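Local coordinates for protein small COPII coat GTPase SAR1 (Encephalitozoon cuniculi, PDB 6VS4) that is a small COPII-coat GTPase of the ADP-ribosylation factor family, with guanosine-5'-diphosphate bound in its P-loop NTPase fold, at residues I110-D115 against Q123-A128; N146-D149 against T154-T157; V191-G196 against G203-A208. One frame throughout, in Å; residues are numbered along the deposited sequence.

Interaction 1: I110-D115 against Q123-A128; sequences IVFIVD and QEVREA
Phe-112 and Val-125 reach each other because both put a key carbon opposite their own main-chain nitrogen: the ring carbon CG of Phe-112 (chi1 -169°) leads the ring off the strand toward the helix, and CG1 of Val-125 (chi1 173°) extends back toward the strand. Val-125 CG1 then becomes the meeting point for two strand residues. Val-125 CG1 lies 3.7 Å from Val-114 CG2 and also touches the second methyl of that residue, while Phe-112 CE1 is 4.1 Å from Val-125 CG1. The far end of the phenyl ring meets the helix backbone obliquely, with Phe-112 CZ 4.0 Å from the carbonyl oxygen Val-125 O. One turn on, Phe-112 CZ is 4.2 Å from Ala-128 CB, and Phe-112 CE2 is 4.1 Å from Ala-128 C. The side-chain contacts are apolar, the ring also rests against the helix backbone, and all four residues are buried. Away from them, on the outer part of the helix, Gln-123 NE2 donates to Glu-127 OE1 at 2.8 Å, approaching from above the carboxylate plane. The axes of 110-115 and 123-128 approach to 9.9 Å and run nearly antiparallel (170°), as expected for the first half of a beta-alpha-beta crossover. Around this pair, Phe-112 also stands edge-to-face with the ring of Tyr-129 and touches Ile-174. Strand 109-115 itself lies between strands 40-47 and 141-146, with Ile-47 and Met-145 packing on Val-125 and Val-114 respectively, and Val-111 and Ile-113 lean on helix 52-59.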
loop_
_atom_site.group_PDB
_atom_site.type_symbol
_atom_site.label_atom_id
_atom_site.label_comp_id
_atom_site.label_asym_id
_atom_site.label_seq_id
_atom_site.Cartn_x
_atom_site.Cartn_y
_atom_site.Cartn_z
ATOM N N ILE A 110 -28.447 -18.864 14.295
ATOM C CA ILE A 110 -28.526 -19.505 12.993
ATOM C C ILE A 110 -28.244 -18.477 11.908
ATOM O O ILE A 110 -28.745 -17.348 11.958
ATOM C CB ILE A 110 -29.901 -20.177 12.783
ATOM C CG1 ILE A 110 -30.018 -21.391 13.707
ATOM C CG2 ILE A 110 -30.096 -20.558 11.321
ATOM C CD1 ILE A 110 -31.419 -21.863 13.935
ATOM N N VAL A 111 -27.420 -18.868 10.943
ATOM C CA VAL A 111 -27.238 -18.137 9.699
ATOM C C VAL A 111 -27.832 -18.997 8.589
ATOM O O VAL A 111 -27.299 -20.064 8.260
ATOM C CB VAL A 111 -25.759 -17.813 9.450
ATOM C CG1 VAL A 111 -25.574 -17.065 8.144
ATOM C CG2 VAL A 111 -25.226 -17.002 10.601
ATOM N N PHE A 112 -28.947 -18.547 8.027
ATOM C CA PHE A 112 -29.638 -19.259 6.963
ATOM C C PHE A 112 -29.378 -18.538 5.645
ATOM O O PHE A 112 -29.665 -17.341 5.525
ATOM C CB PHE A 112 -31.137 -19.347 7.245
ATOM C CG PHE A 112 -31.867 -20.289 6.333
ATOM C CD1 PHE A 112 -32.343 -19.860 5.105
ATOM C CD2 PHE A 112 -32.076 -21.608 6.699
ATOM C CE1 PHE A 112 -33.020 -20.735 4.258
ATOM C CE2 PHE A 112 -32.750 -22.487 5.855
ATOM C CZ PHE A 112 -33.222 -22.049 4.637
ATOM N N ILE A 113 -28.831 -19.261 4.667
ATOM C CA ILE A 113 -28.364 -18.681 3.412
ATOM C C ILE A 113 -29.220 -19.192 2.259
ATOM O O ILE A 113 -29.460 -20.401 2.144
ATOM C CB ILE A 113 -26.881 -19.003 3.177
ATOM C CG1 ILE A 113 -26.057 -18.532 4.380
ATOM C CG2 ILE A 113 -26.399 -18.333 1.914
ATOM C CD1 ILE A 113 -24.552 -18.681 4.205
ATOM N N VAL A 114 -29.650 -18.275 1.388
ATOM C CA VAL A 114 -30.475 -18.592 0.228
ATOM C C VAL A 114 -29.792 -18.073 -1.033
ATOM O O VAL A 114 -29.316 -16.934 -1.067
ATOM C CB VAL A 114 -31.889 -17.985 0.357
ATOM C CG1 VAL A 114 -32.721 -18.251 -0.910
ATOM C CG2 VAL A 114 -32.592 -18.511 1.589
ATOM N N ASP A 115 -29.773 -18.902 -2.078
ATOM C CA ASP A 115 -29.340 -18.478 -3.409
ATOM C C ASP A 115 -30.545 -17.866 -4.125
ATOM O O ASP A 115 -31.443 -18.586 -4.570
ATOM C CB ASP A 115 -28.769 -19.667 -4.182
ATOM C CG ASP A 115 -28.259 -19.295 -5.580
ATOM O OD1 ASP A 115 -28.536 -18.176 -6.066
ATOM O OD2 ASP A 115 -27.586 -20.145 -6.207
ATOM N N GLN A 123 -38.698 -24.222 -3.667
ATOM C CA GLN A 123 -39.527 -25.128 -2.881
ATOM C C GLN A 123 -38.697 -25.887 -1.853
ATOM O O GLN A 123 -39.135 -26.072 -0.713
ATOM C CB GLN A 123 -40.267 -26.091 -3.808
ATOM C CG GLN A 123 -41.329 -26.915 -3.104
ATOM C CD GLN A 123 -42.363 -26.054 -2.407
ATOM O OE1 GLN A 123 -42.686 -24.958 -2.861
ATOM N NE2 GLN A 123 -42.890 -26.551 -1.295
ATOM N N GLU A 124 -37.492 -26.323 -2.231
ATOM C CA GLU A 124 -36.584 -26.898 -1.242
ATOM C C GLU A 124 -36.235 -25.883 -0.165
ATOM O O GLU A 124 -36.175 -26.225 1.020
ATOM C CB GLU A 124 -35.299 -27.392 -1.905
ATOM C CG GLU A 124 -35.471 -28.401 -3.007
ATOM C CD GLU A 124 -34.135 -28.906 -3.506
ATOM O OE1 GLU A 124 -33.245 -29.151 -2.664
ATOM O OE2 GLU A 124 -33.970 -29.050 -4.736
ATOM N N VAL A 125 -36.002 -24.629 -0.559
ATOM C CA VAL A 125 -35.607 -23.606 0.408
ATOM C C VAL A 125 -36.694 -23.416 1.454
ATOM O O VAL A 125 -36.417 -23.365 2.657
ATOM C CB VAL A 125 -35.278 -22.281 -0.303
ATOM C CG1 VAL A 125 -35.043 -21.180 0.720
ATOM C CG2 VAL A 125 -34.061 -22.440 -1.206
ATOM N N ARG A 126 -37.949 -23.321 1.014
ATOM C CA ARG A 126 -39.026 -23.093 1.971
ATOM C C ARG A 126 -39.195 -24.295 2.891
ATOM O O ARG A 126 -39.479 -24.134 4.083
ATOM C CB ARG A 126 -40.325 -22.729 1.240
ATOM C CG ARG A 126 -41.311 -23.841 0.984
ATOM C CD ARG A 126 -42.595 -23.249 0.407
ATOM N NE ARG A 126 -43.217 -22.316 1.345
ATOM C CZ ARG A 126 -43.834 -21.195 0.988
ATOM N NH1 ARG A 126 -43.900 -20.854 -0.291
ATOM N NH2 ARG A 126 -44.370 -20.408 1.913
ATOM N N GLU A 127 -39.025 -25.510 2.355
ATOM C CA GLU A 127 -39.048 -26.700 3.200
ATOM C C GLU A 127 -37.842 -26.733 4.132
ATOM O O GLU A 127 -37.980 -27.025 5.325
ATOM C CB GLU A 127 -39.108 -27.962 2.338
ATOM C CG GLU A 127 -40.518 -28.523 2.162
ATOM C CD GLU A 127 -40.847 -28.865 0.718
ATOM O OE1 GLU A 127 -42.012 -28.655 0.304
ATOM O OE2 GLU A 127 -39.944 -29.342 -0.005
ATOM N N ALA A 128 -36.652 -26.431 3.611
ATOM C CA ALA A 128 -35.483 -26.331 4.483
ATOM C C ALA A 128 -35.709 -25.288 5.573
ATOM O O ALA A 128 -35.411 -25.535 6.746
ATOM C CB ALA A 128 -34.230 -26.002 3.669
#

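Interaction 2: N146-D149 against T154-T157; sequences NKID and TPET. With GDP (guanosine-5'-diphosphate), chain D.
Ile-148 begins a short 3-10 turn just after Lys-147, whose backbone takes a left-handed conformation, and it faces the start of helix 155-159 across a brief loop. The touching is done by a single methyl: Ile-148 CD1 sits 3.5 Å from the carbonyl carbon Thr-154 C, hard against the Thr-154 to Pro-155 peptide link, and 4.0 Å from Pro-155 CD. With CG1 lodged between backbone N and carbonyl carbon (chi1 67°) and the chain then extended, that methyl is held out toward the helix start. Thr-154 is the N-cap there. Its OG1 accepts from Thr-157 N in a nearly straight bond (179°), and Thr-157 OG1 accepts in return from Thr-154 N at 3.1 Å, which makes a capping box.

The other residues of 146-149 turn the opposite way, to guanosine-5'-diphosphate. The aliphatic chain of Lys-147 lies extended over one face of the guanine, CG 3.5 Å from C5, and its NZ goes on to the sugar oxygen O4'; the same NZ is salt-bridged to Asp-115. Asp-149 reads the base edge with two oxygens: N1 of the guanine donates to Asp-149 OD1 (3.0 Å) and N2 to Asp-149 OD2 (3.1 Å), both bonds fairly straight. Asn-146 brings ND2 to 2.9 Å from N7.

Asn-146, Lys-147 and Asp-149 form the N-K-x-D motif of the family. A carboxylate facing two N-H donors suits guanine, whereas adenine presents no such pair, so this edge would favour the guanine base. Ile-148, the variable position in the motif, turns its CD1 to the start of the capped helix.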
loop_
_atom_site.group_PDB
_atom_site.type_symbol
_atom_site.label_atom_id
_atom_site.label_comp_id
_atom_site.label_asym_id
_atom_site.label_seq_id
_atom_site.Cartn_x
_atom_site.Cartn_y
_atom_site.Cartn_z
ATOM N N ASN A 146 -28.354 -14.413 -0.736
ATOM C CA ASN A 146 -27.021 -14.371 -1.316
ATOM C C ASN A 146 -27.092 -14.401 -2.839
ATOM O O ASN A 146 -28.122 -14.736 -3.428
ATOM C CB ASN A 146 -26.178 -15.545 -0.801
ATOM C CG ASN A 146 -24.705 -15.409 -1.146
ATOM O OD1 ASN A 146 -24.165 -14.306 -1.181
ATOM N ND2 ASN A 146 -24.048 -16.536 -1.405
ATOM N N LYS A 147 -25.967 -14.042 -3.467
ATOM C CA LYS A 147 -25.790 -14.051 -4.921
ATOM C C LYS A 147 -26.655 -13.003 -5.621
ATOM O O LYS A 147 -27.068 -13.197 -6.767
ATOM C CB LYS A 147 -26.059 -15.437 -5.514
ATOM C CG LYS A 147 -25.295 -16.558 -4.827
ATOM C CD LYS A 147 -25.122 -17.730 -5.761
ATOM C CE LYS A 147 -24.556 -18.933 -5.054
ATOM N NZ LYS A 147 -24.599 -20.107 -5.953
ATOM N N ILE A 148 -26.905 -11.864 -4.965
ATOM C CA ILE A 148 -27.711 -10.827 -5.592
ATOM C C ILE A 148 -27.030 -10.253 -6.822
ATOM O O ILE A 148 -27.700 -9.642 -7.664
ATOM C CB ILE A 148 -28.049 -9.708 -4.592
ATOM C CG1 ILE A 148 -26.782 -8.941 -4.190
ATOM C CG2 ILE A 148 -28.799 -10.277 -3.377
ATOM C CD1 ILE A 148 -27.037 -7.827 -3.209
ATOM N N ASP A 149 -25.710 -10.433 -6.956
ATOM C CA ASP A 149 -25.016 -9.998 -8.167
ATOM C C ASP A 149 -25.533 -10.722 -9.410
ATOM O O ASP A 149 -25.476 -10.169 -10.515
ATOM C CB ASP A 149 -23.501 -10.209 -8.025
ATOM C CG ASP A 149 -23.131 -11.663 -7.752
ATOM O OD1 ASP A 149 -23.614 -12.223 -6.749
ATOM O OD2 ASP A 149 -22.365 -12.249 -8.545
ATOM N N THR A 154 -26.599 -4.694 -6.424
ATOM C CA THR A 154 -25.755 -4.458 -5.261
ATOM C C THR A 154 -26.618 -4.492 -4.011
ATOM O O THR A 154 -27.849 -4.519 -4.094
ATOM C CB THR A 154 -25.071 -3.104 -5.393
ATOM O OG1 THR A 154 -26.064 -2.072 -5.315
ATOM C CG2 THR A 154 -24.334 -2.991 -6.731
ATOM N N PRO A 155 -26.014 -4.505 -2.819
ATOM C CA PRO A 155 -26.842 -4.395 -1.608
ATOM C C PRO A 155 -27.740 -3.165 -1.593
ATOM O O PRO A 155 -28.849 -3.229 -1.048
ATOM C CB PRO A 155 -25.800 -4.349 -0.482
ATOM C CG PRO A 155 -24.675 -5.160 -1.018
ATOM C CD PRO A 155 -24.601 -4.776 -2.478
ATOM N N GLU A 156 -27.313 -2.055 -2.199
ATOM C CA GLU A 156 -28.130 -0.845 -2.162
ATOM C C GLU A 156 -29.337 -0.959 -3.086
ATOM O O GLU A 156 -30.472 -0.701 -2.666
ATOM C CB GLU A 156 -27.291 0.375 -2.536
ATOM N N THR A 157 -29.119 -1.356 -4.348
ATOM C CA THR A 157 -30.242 -1.446 -5.279
ATOM C C THR A 157 -31.180 -2.592 -4.915
ATOM O O THR A 157 -32.385 -2.501 -5.170
ATOM C CB THR A 157 -29.753 -1.599 -6.722
ATOM O OG1 THR A 157 -29.075 -2.847 -6.887
ATOM C CG2 THR A 157 -28.796 -0.479 -7.074
HETATM P PB GDP D . -22.537 -24.718 -0.143
HETATM O O1B GDP D . -23.085 -26.012 -0.770
HETATM O O2B GDP D . -21.421 -24.979 0.825
HETATM O O3B GDP D . -23.714 -23.942 0.452
HETATM O O3A GDP D . -22.011 -23.808 -1.335
HETATM P PA GDP D . -20.616 -23.134 -1.676
HETATM O O1A GDP D . -19.688 -24.248 -2.133
HETATM O O2A GDP D . -20.134 -22.291 -0.563
HETATM O "O5'" GDP D . -20.916 -22.249 -2.970
HETATM C "C5'" GDP D . -21.320 -22.789 -4.245
HETATM C "C4'" GDP D . -20.887 -21.851 -5.344
HETATM O "O4'" GDP D . -21.570 -20.585 -5.194
HETATM C "C3'" GDP D . -19.387 -21.541 -5.395
HETATM O "O3'" GDP D . -18.869 -21.673 -6.714
HETATM C "C2'" GDP D . -19.307 -20.094 -4.900
HETATM O "O2'" GDP D . -18.221 -19.403 -5.504
HETATM C "C1'" GDP D . -20.636 -19.546 -5.406
HETATM N N9 GDP D . -21.105 -18.343 -4.702
HETATM C C8 GDP D . -21.241 -18.152 -3.350
HETATM N N7 GDP D . -21.672 -16.951 -3.040
HETATM C C5 GDP D . -21.822 -16.313 -4.261
HETATM C C6 GDP D . -22.221 -14.972 -4.590
HETATM O O6 GDP D . -22.580 -14.090 -3.815
HETATM N N1 GDP D . -22.196 -14.739 -5.950
HETATM C C2 GDP D . -21.863 -15.666 -6.901
HETATM N N2 GDP D . -21.906 -15.268 -8.175
HETATM N N3 GDP D . -21.500 -16.913 -6.615
HETATM C C4 GDP D . -21.486 -17.162 -5.292
#

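Interaction 3: V191-G196 against G203-A208; sequences VTITSG and GPLARA. With GDP (guanosine-5'-diphosphate), chain D.
Leu-205 and Val-191 meet at the start of helix 204-223, and the leucine is the side chain to trace. Its CB lies 4.2 Å from Val-191 CG1. CG then leaves opposite the residue's own nitrogen (chi1 -175°), which carries the branch beyond the valine toward the nucleotide loop. There Leu-205 CD1 comes within 4.4 Å of Ile-193 CG1, a loose apolar contact. Beyond these two segments the leucine side chain also packs on Leu-55 of helix 52-59, Leu-144 of strand 141-146 and Phe-28 of helix 9-33.

Val-191 meets the helix through one methyl. Val-191 CG1 is 3.7 Å from the backbone nitrogen Leu-205 N and 3.9 Å from Pro-204 CB, and the valine and proline side chains lie alongside each other, pointing contrary ways. Gly-203 stands at the N-cap, and Arg-207 N closes the first helical turn on its carbonyl. The preceding loop makes a type I turn, Ser-195 N bonding to Thr-192 O.

While its side chain packs on Leu-55 and Thr-54, Ile-193 gives its backbone N to O6 of guanosine-5'-diphosphate at 3.1 Å, a weak bond bent to 120°, and to Asn-146 OD1. Thr-194 lies over the face of the base away from Lys-147, with CG2 3.5 Å from C5. Thr-192 OG1 is hydrogen-bonded to Asp-149. A main-chain amide beside O6, followed directly by a residue over the base, is consistent with the G5 loop of small GTPases, here backed by the C-terminal helix of the fold.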
loop_
_atom_site.group_PDB
_atom_site.type_symbol
_atom_site.label_atom_id
_atom_site.label_comp_id
_atom_site.label_asym_id
_atom_site.label_seq_id
_atom_site.Cartn_x
_atom_site.Cartn_y
_atom_site.Cartn_z
ATOM N N VAL A 191 -26.943 -9.786 0.223
ATOM C CA VAL A 191 -25.488 -9.791 0.169
ATOM C C VAL A 191 -25.012 -10.491 -1.098
ATOM O O VAL A 191 -25.749 -11.240 -1.744
ATOM C CB VAL A 191 -24.874 -10.485 1.410
ATOM C CG1 VAL A 191 -25.231 -9.742 2.698
ATOM C CG2 VAL A 191 -25.339 -11.928 1.490
ATOM N N THR A 192 -23.754 -10.227 -1.447
ATOM C CA THR A 192 -22.970 -11.028 -2.391
ATOM C C THR A 192 -21.731 -11.454 -1.613
ATOM O O THR A 192 -20.811 -10.657 -1.410
ATOM C CB THR A 192 -22.585 -10.269 -3.659
ATOM O OG1 THR A 192 -23.742 -10.040 -4.467
ATOM C CG2 THR A 192 -21.580 -11.071 -4.468
ATOM N N ILE A 193 -21.731 -12.708 -1.160
ATOM C CA ILE A 193 -20.699 -13.165 -0.242
ATOM C C ILE A 193 -19.342 -13.197 -0.929
ATOM O O ILE A 193 -18.312 -12.980 -0.285
ATOM C CB ILE A 193 -21.108 -14.531 0.334
ATOM C CG1 ILE A 193 -22.266 -14.332 1.314
ATOM C CG2 ILE A 193 -19.935 -15.217 1.026
ATOM C CD1 ILE A 193 -22.885 -15.615 1.826
ATOM N N THR A 194 -19.312 -13.423 -2.245
ATOM C CA THR A 194 -18.050 -13.504 -2.974
ATOM C C THR A 194 -17.476 -12.151 -3.389
ATOM O O THR A 194 -16.369 -12.120 -3.929
ATOM C CB THR A 194 -18.209 -14.372 -4.218
ATOM O OG1 THR A 194 -19.335 -13.910 -4.973
ATOM C CG2 THR A 194 -18.420 -15.823 -3.808
ATOM N N SER A 195 -18.199 -11.048 -3.218
ATOM C CA SER A 195 -17.621 -9.767 -3.597
ATOM C C SER A 195 -16.596 -9.313 -2.558
ATOM O O SER A 195 -16.640 -9.699 -1.384
ATOM C CB SER A 195 -18.702 -8.700 -3.758
ATOM O OG SER A 195 -19.108 -8.198 -2.499
ATOM N N GLY A 196 -15.661 -8.475 -3.006
ATOM C CA GLY A 196 -14.656 -7.959 -2.096
ATOM C C GLY A 196 -15.220 -6.986 -1.085
ATOM O O GLY A 196 -14.741 -6.923 0.055
ATOM N N GLY A 203 -20.647 -3.194 6.026
ATOM C CA GLY A 203 -21.497 -3.703 4.977
ATOM C C GLY A 203 -22.544 -4.658 5.512
ATOM O O GLY A 203 -22.513 -5.100 6.677
ATOM N N PRO A 204 -23.509 -4.993 4.653
ATOM C CA PRO A 204 -24.619 -5.853 5.098
ATOM C C PRO A 204 -24.180 -7.171 5.711
ATOM O O PRO A 204 -24.750 -7.589 6.727
ATOM C CB PRO A 204 -25.440 -6.054 3.813
ATOM C CG PRO A 204 -24.530 -5.676 2.689
ATOM C CD PRO A 204 -23.663 -4.586 3.247
ATOM N N LEU A 205 -23.196 -7.847 5.121
ATOM C CA LEU A 205 -22.741 -9.116 5.683
ATOM C C LEU A 205 -22.262 -8.936 7.118
ATOM O O LEU A 205 -22.652 -9.698 8.014
ATOM C CB LEU A 205 -21.640 -9.711 4.808
ATOM C CG LEU A 205 -21.153 -11.100 5.203
ATOM C CD1 LEU A 205 -22.310 -12.117 5.161
ATOM C CD2 LEU A 205 -19.988 -11.536 4.316
ATOM N N ALA A 206 -21.437 -7.908 7.364
ATOM C CA ALA A 206 -20.949 -7.658 8.721
ATOM C C ALA A 206 -22.067 -7.170 9.637
ATOM O O ALA A 206 -22.113 -7.544 10.817
ATOM C CB ALA A 206 -19.809 -6.640 8.699
ATOM N N ARG A 207 -22.995 -6.358 9.116
ATOM C CA ARG A 207 -24.107 -5.922 9.957
ATOM C C ARG A 207 -25.019 -7.086 10.324
ATOM O O ARG A 207 -25.635 -7.073 11.399
ATOM C CB ARG A 207 -24.912 -4.821 9.270
ATOM C CG ARG A 207 -24.196 -3.480 9.213
ATOM C CD ARG A 207 -25.132 -2.370 8.767
ATOM N NE ARG A 207 -26.178 -2.863 7.875
ATOM C CZ ARG A 207 -26.161 -2.733 6.554
ATOM N NH1 ARG A 207 -25.147 -2.125 5.957
ATOM N NH2 ARG A 207 -27.165 -3.210 5.829
ATOM N N ALA A 208 -25.094 -8.109 9.464
ATOM C CA ALA A 208 -25.883 -9.291 9.794
ATOM C C ALA A 208 -25.306 -10.006 11.009
ATOM O O ALA A 208 -26.050 -10.430 11.899
ATOM C CB ALA A 208 -25.960 -10.231 8.591
HETATM P PB GDP D . -22.537 -24.718 -0.143
HETATM O O1B GDP D . -23.085 -26.012 -0.770
HETATM O O2B GDP D . -21.421 -24.979 0.825
HETATM O O3B GDP D . -23.714 -23.942 0.452
HETATM O O3A GDP D . -22.011 -23.808 -1.335
HETATM P PA GDP D . -20.616 -23.134 -1.676
HETATM O O1A GDP D . -19.688 -24.248 -2.133
HETATM O O2A GDP D . -20.134 -22.291 -0.563
HETATM O "O5'" GDP D . -20.916 -22.249 -2.970
HETATM C "C5'" GDP D . -21.320 -22.789 -4.245
HETATM C "C4'" GDP D . -20.887 -21.851 -5.344
HETATM O "O4'" GDP D . -21.570 -20.585 -5.194
HETATM C "C3'" GDP D . -19.387 -21.541 -5.395
HETATM O "O3'" GDP D . -18.869 -21.673 -6.714
HETATM C "C2'" GDP D . -19.307 -20.094 -4.900
HETATM O "O2'" GDP D . -18.221 -19.403 -5.504
HETATM C "C1'" GDP D . -20.636 -19.546 -5.406
HETATM N N9 GDP D . -21.105 -18.343 -4.702
HETATM C C8 GDP D . -21.241 -18.152 -3.350
HETATM N N7 GDP D . -21.672 -16.951 -3.040
HETATM C C5 GDP D . -21.822 -16.313 -4.261
HETATM C C6 GDP D . -22.221 -14.972 -4.590
HETATM O O6 GDP D . -22.580 -14.090 -3.815
HETATM N N1 GDP D . -22.196 -14.739 -5.950
HETATM C C2 GDP D . -21.863 -15.666 -6.901
HETATM N N2 GDP D . -21.906 -15.268 -8.175
HETATM N N3 GDP D . -21.500 -16.913 -6.615
HETATM C C4 GDP D . -21.486 -17.162 -5.292
#

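Overall arrangement
From the N terminus, interaction 1 comes first, closing the connection from strand 109-115 into helix 122-135. The chain then returns through strand 141-146 to interaction 2, which closes the short loop into helix 155-159. Interaction 3 follows after strand 186-190, closing the loop into the last helix, 204-223. The three run in series, none nested or crossed, yet they join in space. Interactions 1 and 2 meet through neighbouring strand ends, where Val-114 O is 2.7 Å from Asn-146 N, a probable hydrogen bond. Interactions 2 and 3, with centres about 9 Å apart, both reach guanosine-5'-diphosphate. Ile-113 and Ile-193 also pack together, linking interactions 1 and 3.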